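Local structure of tapirin (6N2B) at residues S419-T424 with S544-I549; T434-V439 with I449-E454; I457-L462 with P492-L497; R478-S483 with K532-T537. The protein binds cellulose and probably takes part in attaching this extremely thermophilic bacterium to plant biomass, through a calcium-containing beta-helical C-terminal domain. One frame throughout, in Å; residues are numbered along the deposited sequence.

Contact 1 of 4, residues S419-T424 with S544-I549; sequences SRMSVT and STLNYI
R420 and I549 hold each other twice, through backbone and through side chain. I549 N donates to R420 O at 2.8 Å. The arginine answers at I549 O, which sits at the guanidinium edge within reach of two donors: NE at 3.1 Å and NH1 at 3.0 Å, both weak because the N-H groups point off line. Folding makes this fork possible, since CG lies beside the backbone N (chi1 -47°) and the chain bends again at chi2 and chi3, doubling back to cross the isoleucine at about a right angle. The Y548 ring, carried on a CG anti to the backbone N (chi1 179°), brings CE1 to 3.6 Å from R420 CB. M421 CE meets the same ring obliquely, 4.1 Å from CD1, while the phenol OH bonds to L204 N outside the contact. With a serine at Y548, R420 CB and M421 CE would probably lose the surface they rest on, and L204 N its phenolic partner. Further along, S422 N donates to L546 O at 2.8 Å, and a water joins S422 OG to N547 O. N547, at positive phi, closes the helix in a Schellman motif and turns the chain to run against 420-424. The contact fastens the loop between helix 408-413 and strand 436-441 to the C-terminal end of helix 536-546, with V423 and L546 both packed on L514.

Contact 2 of 4, residues T434-V439 with I449-E454; sequences TTLGSV and IVVYGE. With CA (calcium ion), chain C.
With CG beside its backbone N (chi1 -49°), L436 places CD1 3.7 Å from V451 CG1, a methyl that stands anti to the valine N. I449 extends in the same anti fashion (chi1 173°) and lays its terminal CD1 3.7 Å from S438 OG, the hydroxyl that also bonds to K469 and to E465 OE2. A glycine at I449 would probably open a gap beside S438 and V477, leaving the serine CB and OG without the methyl that packs on them. Backbone bonds set this register. G437 N reaches Y452 O at 2.9 Å and Y452 N returns to G437 O at 2.7 Å; V439 and V450 form the next hydrogen-bonded pair, with the S438–V451 non-hydrogen-bonded pair between them. The Y452 ring turns its edge toward G437 O and S438 CA, takes V450 CG2 over one face, and sends its OH to S541. L436 and V451 lean on helix 459-470, whereas V450 and Y452 lean on helix 536-546. The result is an antiparallel beta hairpin, strands 436-441 and 448-453, flanked by two helices, with a calcium site beside its first strand: L436 O binds the ion at 2.7 Å, alongside D429, V431, A433 and E465.

Contact 3 of 4, residues I457-L462 with P492-L497; sequences INDSEL and PTSLPL
D459 and L495 meet where the first turn of helix 459-470 faces the loop after strand 487-489, and the helix opens in a textbook capping box. The box's hydrogen bonds lie within 457-462 and order the helix start that D459 belongs to. E461 N donates to N458 OD1 at 2.8 Å in an almost perfectly straight bond (177°), and N458 N gives its hydrogen back to E461 OE1 at 3.2 Å, approaching from above the carboxylate plane. Between the two segments the closest side-chain packing is apolar. L495 CD2 comes to 3.6 Å from D459 CB, with the leucine CG and CD1 close behind, and L462 CD2 adds a looser touch on the same CD2 at 4.3 Å. F489 is shared by D459, L462 and L495, and L505 of strand 504-508 backs P492 and L495 on the loop side. Electrostatics add a third term, for a negative carboxylate in the first helical turn is likely to be favoured by the N-terminal end of the helix, where S460 N makes a weak bond to D459 OD1. That carboxylate is set by chi1 45°, with CG lodged between the backbone N and carbonyl carbon; OD2 accepts from N491 N and stands 3.6 Å from P492 N and 4.0 Å from S494 OG.

Contact 4 of 4, residues R478-S483 with K532-T537; sequences RLYLAS and KRAGST
K532 lies over the guanidinium of R478, and its aliphatic chain makes a case study in how two like-charged residues can pack. Its CB begins 3.9 Å from R478 CD. A bend at chi2 (-80°) then sends the chain across the arginine: CG stands 3.7 Å from NE, and CD sits over the centre of the guanidinium face, 3.7 Å from CZ. CE continues to 4.0 Å from NH2, and the tip NZ ends 4.1 Å from that same NH2. The two positive residues gather near E508, which touches K532 and forms a long, weak ion pair with R478 NE, and which probably offsets their like charge. R478 belongs to strand 478-483, which runs parallel to 448-453 on one side and 510-513 on the other within this beta-helical domain; 532-535 leads from strand 526-531 into helix 536-546, with G535 as N-cap. The lysine backbone is gripped as well: Y480 OH donates to K532 O at 2.7 Å, from well above the carbonyl plane (52° out of it). Over one face of that tyrosine ring comes A534 CB, a CH-pi contact 3.9 Å from the centroid and offset toward the CE2–CZ edge.

Read from the N terminus, the chain passes 419-424, in the loop after helix 408-413, and contact 1 does not close until 544-549, so the other three all fall within its span of about 120 residues. Contact 2 closes first, as a short hairpin beside the calcium ion, before contacts 3 and 4 open in turn. Those two cross: 478-483 comes between the halves of contact 3, and 532-537 follows both. Contacts 2 and 4 meet at neighbouring parallel strands, where V451 probably bonds to Y480 and A482. Contacts 3 and 4 touch through leucines, L479 meeting L462 and L497. Contact 4 ties the lead-in to helix 536-546 to strand 478-483, and contact 1 ties the end of that helix to the loop after helix 408-413.

Contact 1 of 4, residues S419-T424 with S544-I549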
loop_
_atom_site.group_PDB
_atom_site.type_symbol
_atom_site.label_atom_id
_atom_site.label_comp_id
_atom_site.label_asym_id
_atom_site.label_seq_id
_atom_site.Cartn_x
_atom_site.Cartn_y
_atom_site.Cartn_z
ATOM N N SER A 419 8.899 1.497 -17.868
ATOM C CA SER A 419 8.979 1.409 -19.317
ATOM C C SER A 419 7.691 1.854 -20.001
ATOM O O SER A 419 7.711 2.146 -21.201
ATOM C CB SER A 419 9.322 -0.022 -19.726
ATOM O OG SER A 419 8.241 -0.896 -19.480
ATOM N N ARG A 420 6.580 1.928 -19.270
ATOM C CA ARG A 420 5.299 2.236 -19.887
ATOM C C ARG A 420 5.084 3.725 -20.142
ATOM O O ARG A 420 4.087 4.086 -20.782
ATOM C CB ARG A 420 4.167 1.692 -19.015
ATOM C CG ARG A 420 4.386 0.274 -18.563
ATOM C CD ARG A 420 4.696 -0.642 -19.731
ATOM N NE ARG A 420 3.635 -0.684 -20.739
ATOM C CZ ARG A 420 3.743 -1.322 -21.906
ATOM N NH1 ARG A 420 2.742 -1.317 -22.767
ATOM N NH2 ARG A 420 4.863 -1.972 -22.212
ATOM N N MET A 421 5.984 4.590 -19.673
ATOM C CA MET A 421 5.819 6.029 -19.805
ATOM C C MET A 421 7.175 6.658 -20.044
ATOM O O MET A 421 8.221 6.040 -19.820
ATOM C CB MET A 421 5.167 6.650 -18.565
ATOM C CG MET A 421 6.042 6.604 -17.308
ATOM S SD MET A 421 5.189 7.051 -15.769
ATOM C CE MET A 421 3.769 5.945 -15.817
ATOM N N SER A 422 7.145 7.913 -20.495
ATOM C CA SER A 422 8.353 8.714 -20.695
ATOM C C SER A 422 8.108 10.066 -20.041
ATOM O O SER A 422 7.410 10.915 -20.597
ATOM C CB SER A 422 8.688 8.854 -22.176
ATOM O OG SER A 422 8.538 7.608 -22.848
ATOM N N VAL A 423 8.658 10.264 -18.851
ATOM C CA VAL A 423 8.450 11.514 -18.131
ATOM C C VAL A 423 9.349 12.579 -18.742
ATOM O O VAL A 423 10.561 12.380 -18.879
ATOM C CB VAL A 423 8.731 11.342 -16.632
ATOM C CG1 VAL A 423 8.679 12.683 -15.921
ATOM C CG2 VAL A 423 7.711 10.387 -16.017
ATOM N N THR A 424 8.751 13.705 -19.144
ATOM C CA THR A 424 9.514 14.861 -19.577
ATOM C C THR A 424 9.183 15.990 -18.608
ATOM O O THR A 424 9.654 15.961 -17.453
ATOM C CB THR A 424 9.224 15.227 -21.044
ATOM O OG1 THR A 424 7.828 15.078 -21.330
ATOM C CG2 THR A 424 10.039 14.347 -21.990
ATOM N N SER A 544 -1.317 11.478 -22.684
ATOM C CA SER A 544 -0.524 12.383 -23.504
ATOM C C SER A 544 0.646 12.962 -22.711
ATOM O O SER A 544 1.789 12.935 -23.170
ATOM C CB SER A 544 -1.429 13.476 -24.055
ATOM O OG SER A 544 -0.678 14.612 -24.423
ATOM N N THR A 545 0.383 13.453 -21.498
ATOM C CA THR A 545 1.406 14.148 -20.714
ATOM C C THR A 545 2.581 13.231 -20.353
ATOM O O THR A 545 3.752 13.622 -20.459
ATOM C CB THR A 545 0.756 14.715 -19.452
ATOM O OG1 THR A 545 -0.097 15.801 -19.813
ATOM C CG2 THR A 545 1.785 15.208 -18.468
ATOM N N LEU A 546 2.290 12.013 -19.901
ATOM C CA LEU A 546 3.333 11.070 -19.506
ATOM C C LEU A 546 3.837 10.203 -20.650
ATOM O O LEU A 546 4.745 9.392 -20.423
ATOM C CB LEU A 546 2.827 10.142 -18.395
ATOM C CG LEU A 546 2.260 10.790 -17.139
ATOM C CD1 LEU A 546 1.747 9.715 -16.170
ATOM C CD2 LEU A 546 3.320 11.706 -16.501
ATOM N N ASN A 547 3.268 10.330 -21.852
ATOM C CA ASN A 547 3.610 9.468 -22.977
ATOM C C ASN A 547 3.464 8.012 -22.542
ATOM O O ASN A 547 4.407 7.217 -22.539
ATOM C CB ASN A 547 5.015 9.788 -23.493
ATOM C CG ASN A 547 5.277 9.246 -24.891
ATOM O OD1 ASN A 547 4.361 8.825 -25.598
ATOM N ND2 ASN A 547 6.548 9.263 -25.295
ATOM N N TYR A 548 2.246 7.705 -22.113
ATOM C CA TYR A 548 1.925 6.454 -21.445
ATOM C C TYR A 548 1.379 5.473 -22.462
ATOM O O TYR A 548 0.525 5.837 -23.270
ATOM C CB TYR A 548 0.890 6.672 -20.341
ATOM C CG TYR A 548 0.504 5.384 -19.643
ATOM C CD1 TYR A 548 1.454 4.621 -18.966
ATOM C CD2 TYR A 548 -0.811 4.921 -19.679
ATOM C CE1 TYR A 548 1.093 3.442 -18.332
ATOM C CE2 TYR A 548 -1.178 3.742 -19.054
ATOM C CZ TYR A 548 -0.226 3.007 -18.383
ATOM O OH TYR A 548 -0.592 1.834 -17.761
ATOM N N ILE A 549 1.862 4.237 -22.418
ATOM C CA ILE A 549 1.367 3.163 -23.271
ATOM C C ILE A 549 0.789 2.064 -22.385
ATOM O O ILE A 549 1.526 1.279 -21.784
ATOM C CB ILE A 549 2.469 2.606 -24.192
ATOM C CG1 ILE A 549 3.131 3.722 -24.987
ATOM C CG2 ILE A 549 1.879 1.581 -25.144
ATOM C CD1 ILE A 549 4.623 3.641 -25.042
HETATM O O HOH W 1 6.541 12.730 -22.117
HETATM O O HOH W 2 6.471 5.606 -23.275
HETATM O O HOH W 3 6.289 14.180 -18.518
#

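Contact 2 of 4, residues T434-V439 with I449-E454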
loop_
_atom_site.group_PDB
_atom_site.type_symbol
_atom_site.label_atom_id
_atom_site.label_comp_id
_atom_site.label_asym_id
_atom_site.label_seq_id
_atom_site.Cartn_x
_atom_site.Cartn_y
_atom_site.Cartn_z
ATOM N N THR A 434 0.609 30.174 -11.726
ATOM C CA THR A 434 1.547 30.172 -12.846
ATOM C C THR A 434 2.517 28.997 -12.796
ATOM O O THR A 434 3.194 28.730 -13.796
ATOM C CB THR A 434 2.298 31.523 -12.927
ATOM O OG1 THR A 434 3.220 31.663 -11.843
ATOM C CG2 THR A 434 1.313 32.698 -12.872
ATOM N N THR A 435 2.570 28.271 -11.678
ATOM C CA THR A 435 3.350 27.039 -11.568
ATOM C C THR A 435 2.612 25.822 -12.113
ATOM O O THR A 435 3.256 24.880 -12.593
ATOM C CB THR A 435 3.711 26.791 -10.106
ATOM O OG1 THR A 435 4.502 27.884 -9.632
ATOM C CG2 THR A 435 4.479 25.476 -9.936
ATOM N N LEU A 436 1.278 25.817 -12.054
ATOM C CA LEU A 436 0.479 24.643 -12.383
ATOM C C LEU A 436 -0.076 24.710 -13.801
ATOM O O LEU A 436 -0.217 25.776 -14.397
ATOM C CB LEU A 436 -0.687 24.480 -11.410
ATOM C CG LEU A 436 -0.446 24.542 -9.909
ATOM C CD1 LEU A 436 -1.779 24.386 -9.163
ATOM C CD2 LEU A 436 0.536 23.469 -9.495
ATOM N N GLY A 437 -0.380 23.534 -14.338
ATOM C CA GLY A 437 -1.241 23.427 -15.491
ATOM C C GLY A 437 -2.395 22.499 -15.170
ATOM O O GLY A 437 -2.353 21.734 -14.211
ATOM N N SER A 438 -3.435 22.572 -15.986
ATOM C CA SER A 438 -4.530 21.641 -15.789
ATOM C C SER A 438 -5.287 21.436 -17.091
ATOM O O SER A 438 -5.204 22.238 -18.022
ATOM C CB SER A 438 -5.484 22.120 -14.685
ATOM O OG SER A 438 -5.981 23.414 -14.970
ATOM N N VAL A 439 -6.014 20.322 -17.126
ATOM C CA VAL A 439 -7.044 20.011 -18.109
ATOM C C VAL A 439 -8.291 19.593 -17.340
ATOM O O VAL A 439 -8.186 18.870 -16.341
ATOM C CB VAL A 439 -6.582 18.881 -19.045
ATOM C CG1 VAL A 439 -7.753 18.317 -19.860
ATOM C CG2 VAL A 439 -5.445 19.371 -19.922
ATOM N N ILE A 449 -11.050 17.408 -12.995
ATOM C CA ILE A 449 -9.919 18.229 -13.398
ATOM C C ILE A 449 -8.672 17.509 -12.945
ATOM O O ILE A 449 -8.643 16.929 -11.857
ATOM C CB ILE A 449 -9.975 19.667 -12.824
ATOM C CG1 ILE A 449 -8.681 20.429 -13.145
ATOM C CG2 ILE A 449 -10.228 19.685 -11.337
ATOM C CD1 ILE A 449 -8.834 21.957 -13.108
ATOM N N VAL A 450 -7.660 17.489 -13.802
ATOM C CA VAL A 450 -6.338 17.010 -13.428
ATOM C C VAL A 450 -5.422 18.221 -13.331
ATOM O O VAL A 450 -5.452 19.102 -14.201
ATOM C CB VAL A 450 -5.793 15.978 -14.427
ATOM C CG1 VAL A 450 -5.928 16.495 -15.848
ATOM C CG2 VAL A 450 -4.358 15.667 -14.093
ATOM N N VAL A 451 -4.640 18.283 -12.258
ATOM C CA VAL A 451 -3.745 19.402 -12.005
ATOM C C VAL A 451 -2.305 18.906 -12.116
ATOM O O VAL A 451 -1.906 17.970 -11.415
ATOM C CB VAL A 451 -4.044 20.036 -10.640
ATOM C CG1 VAL A 451 -3.007 21.101 -10.287
ATOM C CG2 VAL A 451 -5.462 20.633 -10.672
ATOM N N TYR A 452 -1.529 19.518 -13.005
ATOM C CA TYR A 452 -0.125 19.172 -13.185
ATOM C C TYR A 452 0.748 20.197 -12.474
ATOM O O TYR A 452 0.560 21.402 -12.649
ATOM C CB TYR A 452 0.248 19.113 -14.661
ATOM C CG TYR A 452 -0.516 18.070 -15.434
ATOM C CD1 TYR A 452 -0.087 16.751 -15.467
ATOM C CD2 TYR A 452 -1.680 18.406 -16.139
ATOM C CE1 TYR A 452 -0.790 15.792 -16.186
ATOM C CE2 TYR A 452 -2.391 17.446 -16.860
ATOM C CZ TYR A 452 -1.934 16.145 -16.881
ATOM O OH TYR A 452 -2.620 15.187 -17.588
ATOM N N GLY A 453 1.693 19.713 -11.673
ATOM C CA GLY A 453 2.621 20.588 -10.986
ATOM C C GLY A 453 4.049 20.104 -11.111
ATOM O O GLY A 453 4.442 19.158 -10.425
ATOM N N GLU A 454 4.833 20.757 -11.981
ATOM C CA GLU A 454 6.204 20.326 -12.254
ATOM C C GLU A 454 7.113 20.474 -11.034
ATOM O O GLU A 454 8.071 19.704 -10.878
ATOM C CB GLU A 454 6.752 21.109 -13.452
ATOM C CG GLU A 454 8.273 21.075 -13.636
ATOM C CD GLU A 454 8.782 19.802 -14.294
ATOM O OE1 GLU A 454 7.970 19.061 -14.885
ATOM O OE2 GLU A 454 10.002 19.540 -14.218
HETATM CA CA CA C . -2.038 27.708 -14.630
HETATM O O HOH W 4 3.629 22.454 -13.446
#

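Contact 3 of 4, residues I457-L462 with P492-L497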
loop_
_atom_site.group_PDB
_atom_site.type_symbol
_atom_site.label_atom_id
_atom_site.label_comp_id
_atom_site.label_asym_id
_atom_site.label_seq_id
_atom_site.Cartn_x
_atom_site.Cartn_y
_atom_site.Cartn_z
ATOM N N ILE A 457 2.692 20.872 -5.754
ATOM C CA ILE A 457 1.375 21.495 -5.667
ATOM C C ILE A 457 1.138 21.888 -4.215
ATOM O O ILE A 457 1.552 21.165 -3.299
ATOM C CB ILE A 457 0.265 20.542 -6.159
ATOM C CG1 ILE A 457 0.615 19.976 -7.539
ATOM C CG2 ILE A 457 -1.107 21.242 -6.160
ATOM C CD1 ILE A 457 -0.331 18.917 -8.030
ATOM N N ASN A 458 0.503 23.041 -3.997
ATOM C CA ASN A 458 0.047 23.403 -2.662
ATOM C C ASN A 458 -1.375 23.938 -2.737
ATOM O O ASN A 458 -1.943 24.115 -3.820
ATOM C CB ASN A 458 0.994 24.394 -1.962
ATOM C CG ASN A 458 1.013 25.781 -2.594
ATOM O OD1 ASN A 458 -0.022 26.388 -2.873
ATOM N ND2 ASN A 458 2.221 26.299 -2.801
ATOM N N ASP A 459 -1.958 24.187 -1.564
ATOM C CA ASP A 459 -3.388 24.470 -1.523
ATOM C C ASP A 459 -3.712 25.867 -2.050
ATOM O O ASP A 459 -4.757 26.067 -2.682
ATOM C CB ASP A 459 -3.938 24.266 -0.111
ATOM C CG ASP A 459 -3.069 24.875 0.968
ATOM O OD1 ASP A 459 -2.057 25.543 0.675
ATOM O OD2 ASP A 459 -3.398 24.639 2.138
ATOM N N SER A 460 -2.832 26.839 -1.813
ATOM C CA SER A 460 -3.020 28.165 -2.399
ATOM C C SER A 460 -3.039 28.090 -3.929
ATOM O O SER A 460 -3.957 28.603 -4.585
ATOM C CB SER A 460 -1.917 29.105 -1.887
ATOM O OG SER A 460 -1.979 30.398 -2.476
ATOM N N GLU A 461 -2.044 27.423 -4.515
ATOM C CA GLU A 461 -2.004 27.267 -5.964
ATOM C C GLU A 461 -3.230 26.537 -6.489
ATOM O O GLU A 461 -3.797 26.919 -7.520
ATOM C CB GLU A 461 -0.738 26.529 -6.348
ATOM C CG GLU A 461 0.488 27.316 -6.008
ATOM C CD GLU A 461 1.728 26.486 -6.135
ATOM O OE1 GLU A 461 1.590 25.234 -6.085
ATOM O OE2 GLU A 461 2.823 27.084 -6.287
ATOM N N LEU A 462 -3.659 25.497 -5.776
ATOM C CA LEU A 462 -4.795 24.683 -6.196
ATOM C C LEU A 462 -6.090 25.492 -6.245
ATOM O O LEU A 462 -6.872 25.367 -7.194
ATOM C CB LEU A 462 -4.929 23.505 -5.238
ATOM C CG LEU A 462 -5.716 22.263 -5.584
ATOM C CD1 LEU A 462 -5.244 21.691 -6.905
ATOM C CD2 LEU A 462 -5.516 21.272 -4.454
ATOM N N PRO A 492 -5.156 23.448 5.029
ATOM C CA PRO A 492 -6.187 22.662 4.326
ATOM C C PRO A 492 -7.622 23.158 4.502
ATOM O O PRO A 492 -8.446 22.903 3.616
ATOM C CB PRO A 492 -6.010 21.250 4.909
ATOM C CG PRO A 492 -5.206 21.428 6.157
ATOM C CD PRO A 492 -4.331 22.611 5.919
ATOM N N THR A 493 -7.967 23.853 5.595
ATOM C CA THR A 493 -9.361 24.282 5.764
ATOM C C THR A 493 -9.786 25.316 4.711
ATOM O O THR A 493 -10.990 25.523 4.496
ATOM C CB THR A 493 -9.593 24.797 7.202
ATOM O OG1 THR A 493 -8.824 25.974 7.466
ATOM C CG2 THR A 493 -9.189 23.741 8.202
ATOM N N SER A 494 -8.819 25.918 4.018
ATOM C CA SER A 494 -9.071 26.770 2.863
ATOM C C SER A 494 -9.578 26.018 1.631
ATOM O O SER A 494 -10.087 26.659 0.708
ATOM C CB SER A 494 -7.787 27.478 2.488
ATOM O OG SER A 494 -6.882 26.521 1.964
ATOM N N LEU A 495 -9.401 24.694 1.553
ATOM C CA LEU A 495 -9.894 23.942 0.395
ATOM C C LEU A 495 -11.337 23.504 0.632
ATOM O O LEU A 495 -11.694 23.117 1.751
ATOM C CB LEU A 495 -9.034 22.710 0.135
ATOM C CG LEU A 495 -7.537 22.942 -0.062
ATOM C CD1 LEU A 495 -6.800 21.629 -0.064
ATOM C CD2 LEU A 495 -7.285 23.662 -1.362
ATOM N N PRO A 496 -12.210 23.564 -0.380
ATOM C CA PRO A 496 -13.590 23.111 -0.175
ATOM C C PRO A 496 -13.694 21.610 -0.015
ATOM O O PRO A 496 -14.781 21.104 0.297
ATOM C CB PRO A 496 -14.316 23.594 -1.443
ATOM C CG PRO A 496 -13.401 24.519 -2.095
ATOM C CD PRO A 496 -12.019 24.089 -1.736
ATOM N N LEU A 497 -12.596 20.892 -0.246
ATOM C CA LEU A 497 -12.512 19.461 -0.011
ATOM C C LEU A 497 -12.405 19.123 1.469
ATOM O O LEU A 497 -12.549 17.946 1.829
ATOM C CB LEU A 497 -11.308 18.886 -0.769
ATOM C CG LEU A 497 -11.157 19.357 -2.217
ATOM C CD1 LEU A 497 -9.790 18.974 -2.815
ATOM C CD2 LEU A 497 -12.300 18.781 -3.047
#

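Contact 4 of 4, residues R478-S483 with K532-T537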
loop_
_atom_site.group_PDB
_atom_site.type_symbol
_atom_site.label_atom_id
_atom_site.label_comp_id
_atom_site.label_asym_id
_atom_site.label_seq_id
_atom_site.Cartn_x
_atom_site.Cartn_y
_atom_site.Cartn_z
ATOM N N ARG A 478 -13.988 16.058 -8.752
ATOM C CA ARG A 478 -13.052 14.945 -8.814
ATOM C C ARG A 478 -11.685 15.495 -9.184
ATOM O O ARG A 478 -11.533 16.152 -10.224
ATOM C CB ARG A 478 -13.513 13.908 -9.834
ATOM C CG ARG A 478 -14.854 13.286 -9.517
ATOM C CD ARG A 478 -14.646 12.117 -8.587
ATOM N NE ARG A 478 -15.858 11.769 -7.853
ATOM C CZ ARG A 478 -16.805 10.967 -8.321
ATOM N NH1 ARG A 478 -16.693 10.425 -9.524
ATOM N NH2 ARG A 478 -17.869 10.723 -7.580
ATOM N N LEU A 479 -10.695 15.218 -8.339
ATOM C CA LEU A 479 -9.369 15.806 -8.440
ATOM C C LEU A 479 -8.333 14.730 -8.745
ATOM O O LEU A 479 -8.237 13.728 -8.029
ATOM C CB LEU A 479 -9.027 16.515 -7.137
ATOM C CG LEU A 479 -8.464 17.920 -7.121
ATOM C CD1 LEU A 479 -7.714 18.110 -5.813
ATOM C CD2 LEU A 479 -7.568 18.148 -8.315
ATOM N N TYR A 480 -7.563 14.937 -9.802
ATOM C CA TYR A 480 -6.444 14.075 -10.169
ATOM C C TYR A 480 -5.176 14.927 -10.106
ATOM O O TYR A 480 -4.999 15.849 -10.913
ATOM C CB TYR A 480 -6.662 13.468 -11.555
ATOM C CG TYR A 480 -7.919 12.681 -11.574
ATOM C CD1 TYR A 480 -9.143 13.307 -11.767
ATOM C CD2 TYR A 480 -7.902 11.301 -11.324
ATOM C CE1 TYR A 480 -10.318 12.582 -11.734
ATOM C CE2 TYR A 480 -9.066 10.571 -11.294
ATOM C CZ TYR A 480 -10.270 11.212 -11.497
ATOM O OH TYR A 480 -11.437 10.486 -11.467
ATOM N N LEU A 481 -4.328 14.659 -9.117
ATOM C CA LEU A 481 -3.121 15.440 -8.899
ATOM C C LEU A 481 -1.948 14.686 -9.491
ATOM O O LEU A 481 -1.733 13.515 -9.154
ATOM C CB LEU A 481 -2.871 15.687 -7.407
ATOM C CG LEU A 481 -4.012 16.168 -6.504
ATOM C CD1 LEU A 481 -3.623 16.148 -5.030
ATOM C CD2 LEU A 481 -4.448 17.555 -6.909
ATOM N N ALA A 482 -1.179 15.356 -10.349
ATOM C CA ALA A 482 0.031 14.773 -10.916
ATOM C C ALA A 482 1.195 15.723 -10.666
ATOM O O ALA A 482 1.185 16.864 -11.142
ATOM C CB ALA A 482 -0.145 14.466 -12.406
ATOM N N SER A 483 2.195 15.263 -9.918
ATOM C CA SER A 483 3.267 16.147 -9.493
ATOM C C SER A 483 4.634 15.470 -9.563
ATOM O O SER A 483 4.776 14.267 -9.341
ATOM C CB SER A 483 3.023 16.660 -8.068
ATOM O OG SER A 483 4.163 17.372 -7.610
ATOM N N LYS A 532 -11.313 7.204 -7.505
ATOM C CA LYS A 532 -12.351 7.271 -8.532
ATOM C C LYS A 532 -11.663 7.265 -9.889
ATOM O O LYS A 532 -10.883 8.175 -10.194
ATOM C CB LYS A 532 -13.237 8.517 -8.383
ATOM C CG LYS A 532 -14.072 8.570 -7.102
ATOM C CD LYS A 532 -15.337 7.713 -7.188
ATOM C CE LYS A 532 -16.064 7.637 -5.845
ATOM N NZ LYS A 532 -17.422 6.986 -5.893
ATOM N N ARG A 533 -11.920 6.227 -10.683
ATOM C CA ARG A 533 -11.303 6.119 -11.998
ATOM C C ARG A 533 -11.668 7.311 -12.869
ATOM O O ARG A 533 -12.840 7.704 -12.941
ATOM C CB ARG A 533 -11.741 4.832 -12.686
ATOM C CG ARG A 533 -10.920 4.508 -13.906
ATOM C CD ARG A 533 -11.406 3.244 -14.577
ATOM N NE ARG A 533 -10.290 2.601 -15.246
ATOM C CZ ARG A 533 -9.551 1.637 -14.705
ATOM N NH1 ARG A 533 -8.531 1.129 -15.393
ATOM N NH2 ARG A 533 -9.830 1.179 -13.480
ATOM N N ALA A 534 -10.667 7.869 -13.545
ATOM C CA ALA A 534 -10.877 9.066 -14.355
ATOM C C ALA A 534 -11.640 8.762 -15.640
ATOM O O ALA A 534 -11.496 7.692 -16.240
ATOM C CB ALA A 534 -9.536 9.716 -14.721
ATOM N N GLY A 535 -12.438 9.739 -16.072
ATOM C CA GLY A 535 -13.032 9.720 -17.395
ATOM C C GLY A 535 -11.991 9.916 -18.494
ATOM O O GLY A 535 -10.801 10.140 -18.255
ATOM N N SER A 536 -12.464 9.846 -19.738
ATOM C CA SER A 536 -11.525 9.670 -20.843
ATOM C C SER A 536 -10.767 10.961 -21.164
ATOM O O SER A 536 -9.576 10.916 -21.497
ATOM C CB SER A 536 -12.262 9.126 -22.064
ATOM O OG SER A 536 -13.535 9.706 -22.171
ATOM N N THR A 537 -11.437 12.113 -21.073
ATOM C CA THR A 537 -10.755 13.393 -21.225
ATOM C C THR A 537 -9.566 13.476 -20.291
ATOM O O THR A 537 -8.480 13.910 -20.691
ATOM C CB THR A 537 -11.722 14.543 -20.938
ATOM O OG1 THR A 537 -12.881 14.414 -21.762
ATOM C CG2 THR A 537 -11.083 15.869 -21.196
#